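Local coordinates for protein tail component (Lactobacillus phage J-1, PDB 5LY8) that probably binds host cell-surface carbohydrate, this chain being the second carbohydrate-binding module of the phage's evolved distal tail protein, at residues Ala92-Gly103 and Ser223-Ile234; Lys121-Phe129 and Val139-Gly147. One frame throughout, in Å; residues are numbered along the deposited sequence.

Contact 1. Residues Ala92-Gly103 and Ser223-Ile234. With MG (magnesium ion), chain C.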
loop_
_atom_site.group_PDB
_atom_site.type_symbol
_atom_site.label_atom_id
_atom_site.label_comp_id
_atom_site.label_asym_id
_atom_site.label_seq_id
_atom_site.Cartn_x
_atom_site.Cartn_y
_atom_site.Cartn_z
ATOM N N ALA A 92 -16.490 -9.865 1.719
ATOM C CA ALA A 92 -16.697 -9.484 3.106
ATOM C C ALA A 92 -15.722 -8.420 3.610
ATOM O O ALA A 92 -14.780 -8.009 2.904
ATOM C CB ALA A 92 -16.693 -10.736 3.993
ATOM N N ASN A 93 -15.965 -7.957 4.841
ATOM C CA ASN A 93 -15.164 -6.916 5.475
ATOM C C ASN A 93 -13.745 -7.372 5.769
ATOM O O ASN A 93 -13.488 -8.564 5.957
ATOM C CB ASN A 93 -15.813 -6.481 6.788
ATOM C CG ASN A 93 -17.179 -5.852 6.700
ATOM O OD1 ASN A 93 -17.836 -5.647 7.740
ATOM N ND2 ASN A 93 -17.630 -5.549 5.493
ATOM N N PHE A 94 -12.801 -6.427 5.785
ATOM C CA PHE A 94 -11.411 -6.791 6.040
ATOM C C PHE A 94 -10.649 -5.616 6.547
ATOM O O PHE A 94 -11.124 -4.483 6.471
ATOM C CB PHE A 94 -10.730 -7.285 4.726
ATOM C CG PHE A 94 -10.678 -6.291 3.585
ATOM C CD1 PHE A 94 -9.835 -5.178 3.639
ATOM C CD2 PHE A 94 -11.465 -6.468 2.453
ATOM C CE1 PHE A 94 -9.820 -4.241 2.596
ATOM C CE2 PHE A 94 -11.395 -5.558 1.387
ATOM C CZ PHE A 94 -10.591 -4.444 1.474
ATOM N N GLN A 95 -9.440 -5.884 7.037
ATOM C CA GLN A 95 -8.441 -4.848 7.254
ATOM C C GLN A 95 -7.103 -5.344 6.748
ATOM O O GLN A 95 -6.728 -6.508 6.974
ATOM C CB GLN A 95 -8.359 -4.301 8.674
ATOM C CG GLN A 95 -7.877 -5.258 9.726
ATOM C CD GLN A 95 -7.538 -4.534 11.011
ATOM O OE1 GLN A 95 -7.339 -3.309 11.032
ATOM N NE2 GLN A 95 -7.356 -5.288 12.082
ATOM N N PHE A 96 -6.381 -4.449 6.089
ATOM C CA PHE A 96 -5.059 -4.709 5.500
ATOM C C PHE A 96 -4.124 -3.681 6.087
ATOM O O PHE A 96 -4.317 -2.490 5.829
ATOM C CB PHE A 96 -5.210 -4.551 3.992
ATOM C CG PHE A 96 -3.985 -4.663 3.132
ATOM C CD1 PHE A 96 -3.084 -5.721 3.284
ATOM C CD2 PHE A 96 -3.781 -3.785 2.087
ATOM C CE1 PHE A 96 -1.996 -5.872 2.420
ATOM C CE2 PHE A 96 -2.685 -3.927 1.233
ATOM C CZ PHE A 96 -1.808 -4.984 1.384
ATOM N N VAL A 97 -3.173 -4.125 6.914
ATOM C CA VAL A 97 -2.376 -3.224 7.746
ATOM C C VAL A 97 -0.911 -3.390 7.453
ATOM O O VAL A 97 -0.392 -4.523 7.538
ATOM C CB VAL A 97 -2.663 -3.515 9.243
ATOM C CG1 VAL A 97 -1.895 -2.551 10.155
ATOM C CG2 VAL A 97 -4.166 -3.435 9.547
ATOM N N ASN A 98 -0.229 -2.277 7.174
ATOM C CA ASN A 98 1.185 -2.298 6.849
ATOM C C ASN A 98 1.908 -1.237 7.631
ATOM O O ASN A 98 1.592 -0.050 7.494
ATOM C CB ASN A 98 1.357 -2.070 5.366
ATOM C CG ASN A 98 1.012 -3.307 4.589
ATOM O OD1 ASN A 98 1.799 -4.243 4.549
ATOM N ND2 ASN A 98 -0.189 -3.363 4.016
ATOM N N ARG A 99 2.857 -1.655 8.470
ATOM C CA ARG A 99 3.630 -0.716 9.289
ATOM C C ARG A 99 4.865 -0.291 8.534
ATOM O O ARG A 99 5.603 -1.148 8.043
ATOM C CB ARG A 99 4.030 -1.379 10.607
ATOM C CG ARG A 99 4.772 -0.412 11.513
ATOM C CD ARG A 99 4.895 -0.946 12.918
ATOM N NE ARG A 99 5.791 -0.077 13.680
ATOM C CZ ARG A 99 5.731 0.104 14.996
ATOM N NH1 ARG A 99 4.813 -0.529 15.720
ATOM N NH2 ARG A 99 6.581 0.935 15.595
ATOM N N VAL A 100 5.115 1.022 8.468
ATOM C CA VAL A 100 6.282 1.561 7.775
ATOM C C VAL A 100 6.968 2.591 8.665
ATOM O O VAL A 100 6.378 3.132 9.611
ATOM C CB VAL A 100 5.901 2.232 6.415
ATOM C CG1 VAL A 100 5.359 1.205 5.420
ATOM C CG2 VAL A 100 4.898 3.379 6.608
ATOM N N ASN A 101 8.216 2.886 8.332
ATOM C CA ASN A 101 8.915 4.020 8.883
ATOM C C ASN A 101 9.346 4.801 7.643
ATOM O O ASN A 101 9.956 4.240 6.728
ATOM C CB ASN A 101 10.098 3.595 9.731
ATOM C CG ASN A 101 10.813 4.772 10.365
ATOM O OD1 ASN A 101 10.701 5.024 11.582
ATOM N ND2 ASN A 101 11.567 5.486 9.611
ATOM N N VAL A 102 8.973 6.071 7.597
ATOM C CA VAL A 102 9.238 6.801 6.384
ATOM C C VAL A 102 9.671 8.211 6.731
ATOM O O VAL A 102 9.193 8.797 7.714
ATOM C CB VAL A 102 8.002 6.657 5.405
ATOM C CG1 VAL A 102 6.674 7.123 6.016
ATOM C CG2 VAL A 102 8.267 7.275 4.032
ATOM N N GLY A 103 10.648 8.703 5.983
ATOM C CA GLY A 103 11.176 10.043 6.173
ATOM C C GLY A 103 11.605 10.598 4.842
ATOM O O GLY A 103 11.991 9.850 3.962
ATOM N N SER A 223 13.747 7.866 2.724
ATOM C CA SER A 223 14.063 6.800 3.675
ATOM C C SER A 223 12.798 6.023 3.934
ATOM O O SER A 223 11.787 6.588 4.328
ATOM C CB SER A 223 14.592 7.369 4.980
ATOM O OG SER A 223 15.838 8.025 4.777
ATOM N N ILE A 224 12.817 4.717 3.617
ATOM C CA ILE A 224 11.621 3.913 3.750
ATOM C C ILE A 224 11.945 2.522 4.228
ATOM O O ILE A 224 12.864 1.891 3.716
ATOM C CB ILE A 224 10.855 3.883 2.381
ATOM C CG1 ILE A 224 9.568 3.048 2.423
ATOM C CG2 ILE A 224 11.740 3.437 1.212
ATOM C CD1 ILE A 224 8.533 3.538 3.388
ATOM N N ASN A 225 11.178 2.042 5.216
ATOM C CA ASN A 225 11.302 0.661 5.611
ATOM C C ASN A 225 9.929 0.124 5.996
ATOM O O ASN A 225 9.011 0.910 6.267
ATOM C CB ASN A 225 12.402 0.436 6.644
ATOM C CG ASN A 225 12.157 0.987 8.003
ATOM O OD1 ASN A 225 11.147 0.661 8.640
ATOM N ND2 ASN A 225 13.063 1.850 8.461
ATOM N N TRP A 226 9.763 -1.200 5.955
ATOM C CA TRP A 226 8.463 -1.858 6.088
ATOM C C TRP A 226 8.630 -2.882 7.191
ATOM O O TRP A 226 9.455 -3.795 7.086
ATOM C CB TRP A 226 8.173 -2.495 4.738
ATOM C CG TRP A 226 6.888 -3.249 4.582
ATOM C CD1 TRP A 226 5.704 -3.051 5.243
ATOM C CD2 TRP A 226 6.641 -4.259 3.598
ATOM N NE1 TRP A 226 4.733 -3.889 4.724
ATOM C CE2 TRP A 226 5.293 -4.645 3.722
ATOM C CE3 TRP A 226 7.446 -4.904 2.643
ATOM C CZ2 TRP A 226 4.735 -5.655 2.930
ATOM C CZ3 TRP A 226 6.891 -5.883 1.842
ATOM C CH2 TRP A 226 5.552 -6.254 1.990
ATOM N N GLN A 227 7.914 -2.678 8.308
ATOM C CA GLN A 227 8.175 -3.434 9.535
ATOM C C GLN A 227 7.198 -4.555 9.825
ATOM O O GLN A 227 7.516 -5.428 10.637
ATOM C CB GLN A 227 8.262 -2.489 10.757
ATOM C CG GLN A 227 9.153 -1.265 10.482
ATOM C CD GLN A 227 9.757 -0.578 11.684
ATOM O OE1 GLN A 227 9.481 -0.927 12.861
ATOM N NE2 GLN A 227 10.637 0.395 11.389
ATOM N N ASP A 228 6.027 -4.562 9.181
ATOM C CA ASP A 228 5.018 -5.569 9.473
ATOM C C ASP A 228 3.966 -5.488 8.397
ATOM O O ASP A 228 3.690 -4.402 7.861
ATOM C CB ASP A 228 4.373 -5.285 10.857
ATOM C CG ASP A 228 3.627 -6.469 11.439
ATOM O OD1 ASP A 228 4.291 -7.395 11.943
ATOM O OD2 ASP A 228 2.379 -6.515 11.296
ATOM N N SER A 229 3.349 -6.632 8.084
ATOM C CA SER A 229 2.258 -6.672 7.121
ATOM C C SER A 229 1.274 -7.760 7.508
ATOM O O SER A 229 1.697 -8.878 7.816
ATOM C CB SER A 229 2.801 -6.999 5.728
ATOM O OG SER A 229 1.809 -6.882 4.713
ATOM N N TYR A 230 -0.034 -7.490 7.404
ATOM C CA TYR A 230 -1.011 -8.558 7.590
ATOM C C TYR A 230 -2.294 -8.173 6.921
ATOM O O TYR A 230 -2.603 -6.988 6.726
ATOM C CB TYR A 230 -1.242 -8.970 9.060
ATOM C CG TYR A 230 -1.776 -7.898 9.971
ATOM C CD1 TYR A 230 -3.147 -7.687 10.106
ATOM C CD2 TYR A 230 -0.917 -7.146 10.759
ATOM C CE1 TYR A 230 -3.647 -6.750 11.006
ATOM C CE2 TYR A 230 -1.405 -6.188 11.645
ATOM C CZ TYR A 230 -2.770 -6.004 11.775
ATOM O OH TYR A 230 -3.244 -5.028 12.634
ATOM N N PHE A 231 -3.097 -9.196 6.638
ATOM C CA PHE A 231 -4.441 -9.017 6.121
ATOM C C PHE A 231 -5.337 -9.921 6.945
ATOM O O PHE A 231 -4.994 -11.097 7.169
ATOM C CB PHE A 231 -4.533 -9.446 4.658
ATOM C CG PHE A 231 -5.937 -9.378 4.088
ATOM C CD1 PHE A 231 -6.364 -8.262 3.385
ATOM C CD2 PHE A 231 -6.846 -10.419 4.296
ATOM C CE1 PHE A 231 -7.658 -8.205 2.860
ATOM C CE2 PHE A 231 -8.149 -10.342 3.801
ATOM C CZ PHE A 231 -8.542 -9.255 3.072
ATOM N N GLU A 232 -6.466 -9.384 7.406
ATOM C CA GLU A 232 -7.478 -10.147 8.114
ATOM C C GLU A 232 -8.850 -9.939 7.549
ATOM O O GLU A 232 -9.257 -8.799 7.351
ATOM C CB GLU A 232 -7.562 -9.740 9.601
ATOM C CG GLU A 232 -6.317 -9.874 10.442
ATOM C CD GLU A 232 -6.474 -9.343 11.858
ATOM O OE1 GLU A 232 -5.730 -9.842 12.728
ATOM O OE2 GLU A 232 -7.212 -8.348 12.067
ATOM N N TRP A 233 -9.596 -11.034 7.396
ATOM C CA TRP A 233 -11.022 -10.942 7.168
ATOM C C TRP A 233 -11.622 -10.602 8.538
ATOM O O TRP A 233 -11.180 -11.164 9.544
ATOM C CB TRP A 233 -11.592 -12.277 6.700
ATOM C CG TRP A 233 -11.150 -12.668 5.325
ATOM C CD1 TRP A 233 -10.361 -13.728 4.992
ATOM C CD2 TRP A 233 -11.465 -12.001 4.101
ATOM N NE1 TRP A 233 -10.237 -13.812 3.628
ATOM C CE2 TRP A 233 -10.907 -12.769 3.054
ATOM C CE3 TRP A 233 -12.233 -10.874 3.779
ATOM C CZ2 TRP A 233 -11.032 -12.405 1.708
ATOM C CZ3 TRP A 233 -12.331 -10.503 2.446
ATOM C CH2 TRP A 233 -11.730 -11.262 1.436
ATOM N N ILE A 234 -12.594 -9.691 8.591
ATOM C CA ILE A 234 -13.197 -9.307 9.868
ATOM C C ILE A 234 -14.715 -9.465 9.810
ATOM O O ILE A 234 -15.296 -9.566 8.720
ATOM C CB ILE A 234 -12.751 -7.911 10.352
ATOM C CG1 ILE A 234 -13.266 -6.821 9.413
ATOM C CG2 ILE A 234 -11.215 -7.830 10.601
ATOM C CD1 ILE A 234 -12.908 -5.385 9.783
HETATM MG MG MG C . 8.801 -6.718 12.091
HETATM O O HOH W 1 -17.821 -9.159 6.811
HETATM O O HOH W 2 1.220 -4.374 10.061
HETATM O O HOH W 3 9.271 1.178 14.618
HETATM O O HOH W 4 6.670 -7.057 13.210
HETATM O O HOH W 5 9.700 -8.154 13.914
HETATM O O HOH W 6 9.285 -5.153 13.899
#
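Asn98 turns its CG to lie beside its own backbone N (chi1 -76°), while Trp226 sends its CG away from the backbone N (chi1 180°), torsions that bring the two side chains together on the inward face. Both sit on neighbouring antiparallel strands, the second and third of the six-stranded sheet in this concanavalin-like beta sandwich. Trp226 NE1 gives its proton to Asn98 OD1 at 3.0 Å, with the oxygen in the indole plane. Ser229 OG donates to the same Asn98 OD1 at 2.6 Å from the opposite face of the amide, and is itself tied to Tyr18 on the next strand. This inward face continues with Phe94, whose CB lies 3.4 Å from Phe231 CZ. On the other face Val97 CB sits over the Tyr230 ring, 3.8 Å from its centroid. Gln95 NE2 reaches the syn side of Glu232 OE2 at 3.1 Å, well out of the carboxylate plane; Glu232 OE1 forms a salt bridge with Arg16, which also makes a cation-pi contact with Tyr230. A beta bulge places both Gln227 and Asp228 opposite Arg99, leaving the buried Asp228 N without a partner in the model. At this bulge Gln227 O binds magnesium at 2.3 Å, alongside the backbone oxygens of Asp21 and Gly59 and three waters. One of those waters donates to Asp228 OD1 at 2.7 Å, an oxygen also held by His19 NE2.

Contact 2. Residues Lys121-Phe129 and Val139-Gly147; sequences KIVASLALF and VFSGTVYDG
A beta hairpin of the second sheet pairs Ala124-Phe129 with Val139-Val144; Asp130 at the end of its first strand and Ser132 and Asn135 in the connecting loop bind a magnesium ion. Near that loop, Phe129 has its CG between its backbone N and carbonyl carbon (chi1 60°), which lays the ring alongside Val139. Val139 CB stands over one face of the ring, 3.8 Å from its centroid, and Ser141 OG lies in plane at the edge, 3.9 Å from Phe129 CE1. Across the sheet, Leu126 CG touches the edge of the Phe140 ring, 3.9 Å from CE1; Phe181 of the opposing sheet packs on both, and Phe154 meets Phe140 edge-to-face. Midway along the hairpin a water donates to Ser125 O and lies 2.8 Å from both Ser141 OG and Thr143 OG1, bridging the strands on the Phe129 side. At the far end a classic bulge at Val123 and Ala124, opposite Leu116, turns the chain out of the sheet. Beyond this corner Ile122 N donates to Asp146 OD2 at 2.9 Å, on the anti side of the carboxylate. Lys121 NZ is 4.3 Å from Asp146 OD1, and a water joins the two. This end thus rests on one main-chain N-H to carboxylate bond and a water bridge between opposite charges that probably attract only weakly, whereas toward the loop side chains meet mainly by apolar contact on top of the regular backbone ladder.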
loop_
_atom_site.group_PDB
_atom_site.type_symbol
_atom_site.label_atom_id
_atom_site.label_comp_id
_atom_site.label_asym_id
_atom_site.label_seq_id
_atom_site.Cartn_x
_atom_site.Cartn_y
_atom_site.Cartn_z
ATOM N N LYS A 121 -6.373 -7.006 -11.301
ATOM C CA LYS A 121 -6.683 -5.584 -11.376
ATOM C C LYS A 121 -6.711 -4.980 -9.998
ATOM O O LYS A 121 -7.129 -5.634 -9.035
ATOM C CB LYS A 121 -8.049 -5.381 -12.048
ATOM C CG LYS A 121 -8.028 -5.709 -13.546
ATOM C CD LYS A 121 -9.318 -5.242 -14.244
ATOM C CE LYS A 121 -9.381 -5.680 -15.693
ATOM N NZ LYS A 121 -8.443 -4.889 -16.530
ATOM N N ILE A 122 -6.308 -3.711 -9.886
ATOM C CA ILE A 122 -6.457 -2.973 -8.646
ATOM C C ILE A 122 -7.933 -2.852 -8.271
ATOM O O ILE A 122 -8.773 -2.470 -9.103
ATOM C CB ILE A 122 -5.876 -1.546 -8.804
ATOM C CG1 ILE A 122 -4.371 -1.539 -9.136
ATOM C CG2 ILE A 122 -6.185 -0.672 -7.562
ATOM C CD1 ILE A 122 -3.464 -2.041 -7.959
ATOM N N VAL A 123 -8.216 -3.147 -6.993
ATOM C CA VAL A 123 -9.491 -2.868 -6.373
ATOM C C VAL A 123 -9.302 -1.636 -5.469
ATOM O O VAL A 123 -10.085 -0.692 -5.553
ATOM C CB VAL A 123 -10.086 -4.083 -5.645
ATOM C CG1 VAL A 123 -11.326 -3.696 -4.824
ATOM C CG2 VAL A 123 -10.434 -5.179 -6.642
ATOM N N ALA A 124 -8.255 -1.630 -4.631
ATOM C CA ALA A 124 -7.954 -0.461 -3.794
ATOM C C ALA A 124 -6.459 -0.256 -3.745
ATOM O O ALA A 124 -5.704 -1.230 -3.675
ATOM C CB ALA A 124 -8.507 -0.652 -2.369
ATOM N N SER A 125 -6.022 1.017 -3.754
ATOM C CA SER A 125 -4.606 1.352 -3.695
ATOM C C SER A 125 -4.372 2.520 -2.779
ATOM O O SER A 125 -4.910 3.624 -3.018
ATOM C CB SER A 125 -4.073 1.686 -5.088
ATOM O OG SER A 125 -2.718 2.120 -5.002
ATOM N N LEU A 126 -3.591 2.268 -1.709
ATOM C CA LEU A 126 -3.173 3.304 -0.768
ATOM C C LEU A 126 -1.754 3.729 -1.161
ATOM O O LEU A 126 -0.881 2.866 -1.257
ATOM C CB LEU A 126 -3.197 2.742 0.657
ATOM C CG LEU A 126 -2.924 3.721 1.802
ATOM C CD1 LEU A 126 -3.419 3.129 3.119
ATOM C CD2 LEU A 126 -1.427 4.088 1.934
ATOM N N ALA A 127 -1.524 5.012 -1.401
ATOM C CA ALA A 127 -0.183 5.480 -1.738
ATOM C C ALA A 127 0.261 6.590 -0.835
ATOM O O ALA A 127 -0.549 7.390 -0.358
ATOM C CB ALA A 127 -0.109 5.929 -3.204
ATOM N N LEU A 128 1.584 6.644 -0.597
ATOM C CA LEU A 128 2.244 7.792 -0.014
ATOM C C LEU A 128 3.372 8.146 -0.963
ATOM O O LEU A 128 4.075 7.241 -1.431
ATOM C CB LEU A 128 2.811 7.506 1.383
ATOM C CG LEU A 128 3.410 8.702 2.108
ATOM C CD1 LEU A 128 2.334 9.709 2.548
ATOM C CD2 LEU A 128 4.207 8.268 3.334
ATOM N N PHE A 129 3.554 9.417 -1.273
ATOM C CA PHE A 129 4.627 9.772 -2.179
ATOM C C PHE A 129 5.116 11.213 -1.981
ATOM O O PHE A 129 4.412 12.068 -1.545
ATOM C CB PHE A 129 4.220 9.550 -3.656
ATOM C CG PHE A 129 3.028 10.357 -4.081
ATOM C CD1 PHE A 129 1.713 9.875 -3.921
ATOM C CD2 PHE A 129 3.204 11.609 -4.650
ATOM C CE1 PHE A 129 0.634 10.679 -4.352
ATOM C CE2 PHE A 129 2.118 12.366 -5.042
ATOM C CZ PHE A 129 0.882 11.899 -4.898
ATOM N N VAL A 139 2.379 13.279 -0.024
ATOM C CA VAL A 139 0.964 13.191 -0.345
ATOM C C VAL A 139 0.480 11.778 -0.042
ATOM O O VAL A 139 1.112 10.814 -0.422
ATOM C CB VAL A 139 0.710 13.524 -1.844
ATOM C CG1 VAL A 139 -0.764 13.339 -2.198
ATOM C CG2 VAL A 139 1.128 14.959 -2.193
ATOM N N PHE A 140 -0.684 11.699 0.594
ATOM C CA PHE A 140 -1.388 10.464 0.894
ATOM C C PHE A 140 -2.589 10.410 -0.041
ATOM O O PHE A 140 -3.370 11.355 -0.086
ATOM C CB PHE A 140 -1.812 10.527 2.359
ATOM C CG PHE A 140 -2.799 9.542 2.910
ATOM C CD1 PHE A 140 -2.659 8.186 2.665
ATOM C CD2 PHE A 140 -3.809 9.962 3.757
ATOM C CE1 PHE A 140 -3.547 7.265 3.239
ATOM C CE2 PHE A 140 -4.700 9.049 4.318
ATOM C CZ PHE A 140 -4.562 7.706 4.055
ATOM N N SER A 141 -2.695 9.326 -0.824
ATOM C CA SER A 141 -3.808 9.169 -1.764
ATOM C C SER A 141 -4.463 7.830 -1.639
ATOM O O SER A 141 -3.836 6.857 -1.201
ATOM C CB SER A 141 -3.359 9.432 -3.204
ATOM O OG SER A 141 -2.520 8.397 -3.708
ATOM N N GLY A 142 -5.729 7.775 -2.017
ATOM C CA GLY A 142 -6.474 6.534 -2.029
ATOM C C GLY A 142 -7.203 6.416 -3.334
ATOM O O GLY A 142 -7.879 7.366 -3.735
ATOM N N THR A 143 -7.066 5.270 -3.991
ATOM C CA THR A 143 -7.691 4.999 -5.282
ATOM C C THR A 143 -8.491 3.747 -5.222
ATOM O O THR A 143 -8.099 2.772 -4.565
ATOM C CB THR A 143 -6.572 4.860 -6.358
ATOM O OG1 THR A 143 -5.836 6.091 -6.382
ATOM C CG2 THR A 143 -7.118 4.604 -7.747
ATOM N N VAL A 144 -9.578 3.751 -5.885
ATOM C CA VAL A 144 -10.432 2.604 -6.035
ATOM C C VAL A 144 -10.490 2.237 -7.510
ATOM O O VAL A 144 -10.539 3.136 -8.379
ATOM C CB VAL A 144 -11.845 2.757 -5.459
ATOM C CG1 VAL A 144 -12.583 3.841 -6.174
ATOM C CG2 VAL A 144 -12.632 1.429 -5.396
ATOM N N TYR A 145 -10.442 0.978 -7.946
ATOM C CA TYR A 145 -10.492 0.517 -9.344
ATOM C C TYR A 145 -9.149 0.676 -10.059
ATOM O O TYR A 145 -8.198 1.242 -9.487
ATOM C CB TYR A 145 -11.658 1.116 -10.180
ATOM C CG TYR A 145 -12.976 1.278 -9.451
ATOM C CD1 TYR A 145 -13.590 0.195 -8.823
ATOM C CD2 TYR A 145 -13.620 2.507 -9.409
ATOM C CE1 TYR A 145 -14.827 0.332 -8.197
ATOM C CE2 TYR A 145 -14.874 2.647 -8.820
ATOM C CZ TYR A 145 -15.463 1.562 -8.191
ATOM O OH TYR A 145 -16.695 1.700 -7.589
ATOM N N ASP A 146 -9.086 0.172 -11.308
ATOM C CA ASP A 146 -7.913 0.029 -12.127
ATOM C C ASP A 146 -7.954 0.741 -13.448
ATOM O O ASP A 146 -8.998 0.774 -14.122
ATOM C CB ASP A 146 -7.730 -1.512 -12.378
ATOM C CG ASP A 146 -6.441 -1.948 -13.049
ATOM O OD1 ASP A 146 -6.339 -1.821 -14.284
ATOM O OD2 ASP A 146 -5.558 -2.443 -12.364
ATOM N N GLY A 147 -6.791 1.218 -13.887
ATOM C CA GLY A 147 -6.623 1.763 -15.220
ATOM C C GLY A 147 -7.583 2.874 -15.546
ATOM O O GLY A 147 -7.754 3.786 -14.739
HETATM O O HOH W 7 -8.245 -2.123 -16.153
HETATM O O HOH W 8 -3.823 6.029 -4.405
#

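Overall arrangement
Contact 1 and contact 2 lie in the two different sheets of the beta sandwich, their centres about 14 Å apart. Along the chain, both strands of contact 2 fall between the strands of contact 1, so the local hairpin is made within a long-range pairing that joins the middle of the domain to its C-terminal strand. The sheets meet in the core, where Val102 CG1 packs 3.8 Å from Leu128 CD2. Strand 110-118, next to 121-130, lends Phe112, Phe114 and Leu116 to the inward face of contact 1. Contact 1 supplies Gln227 O to one magnesium site, and its Ser223 end nears Glu108 of the other; contact 2 leads from Phe129 directly into Asp130 of that second site.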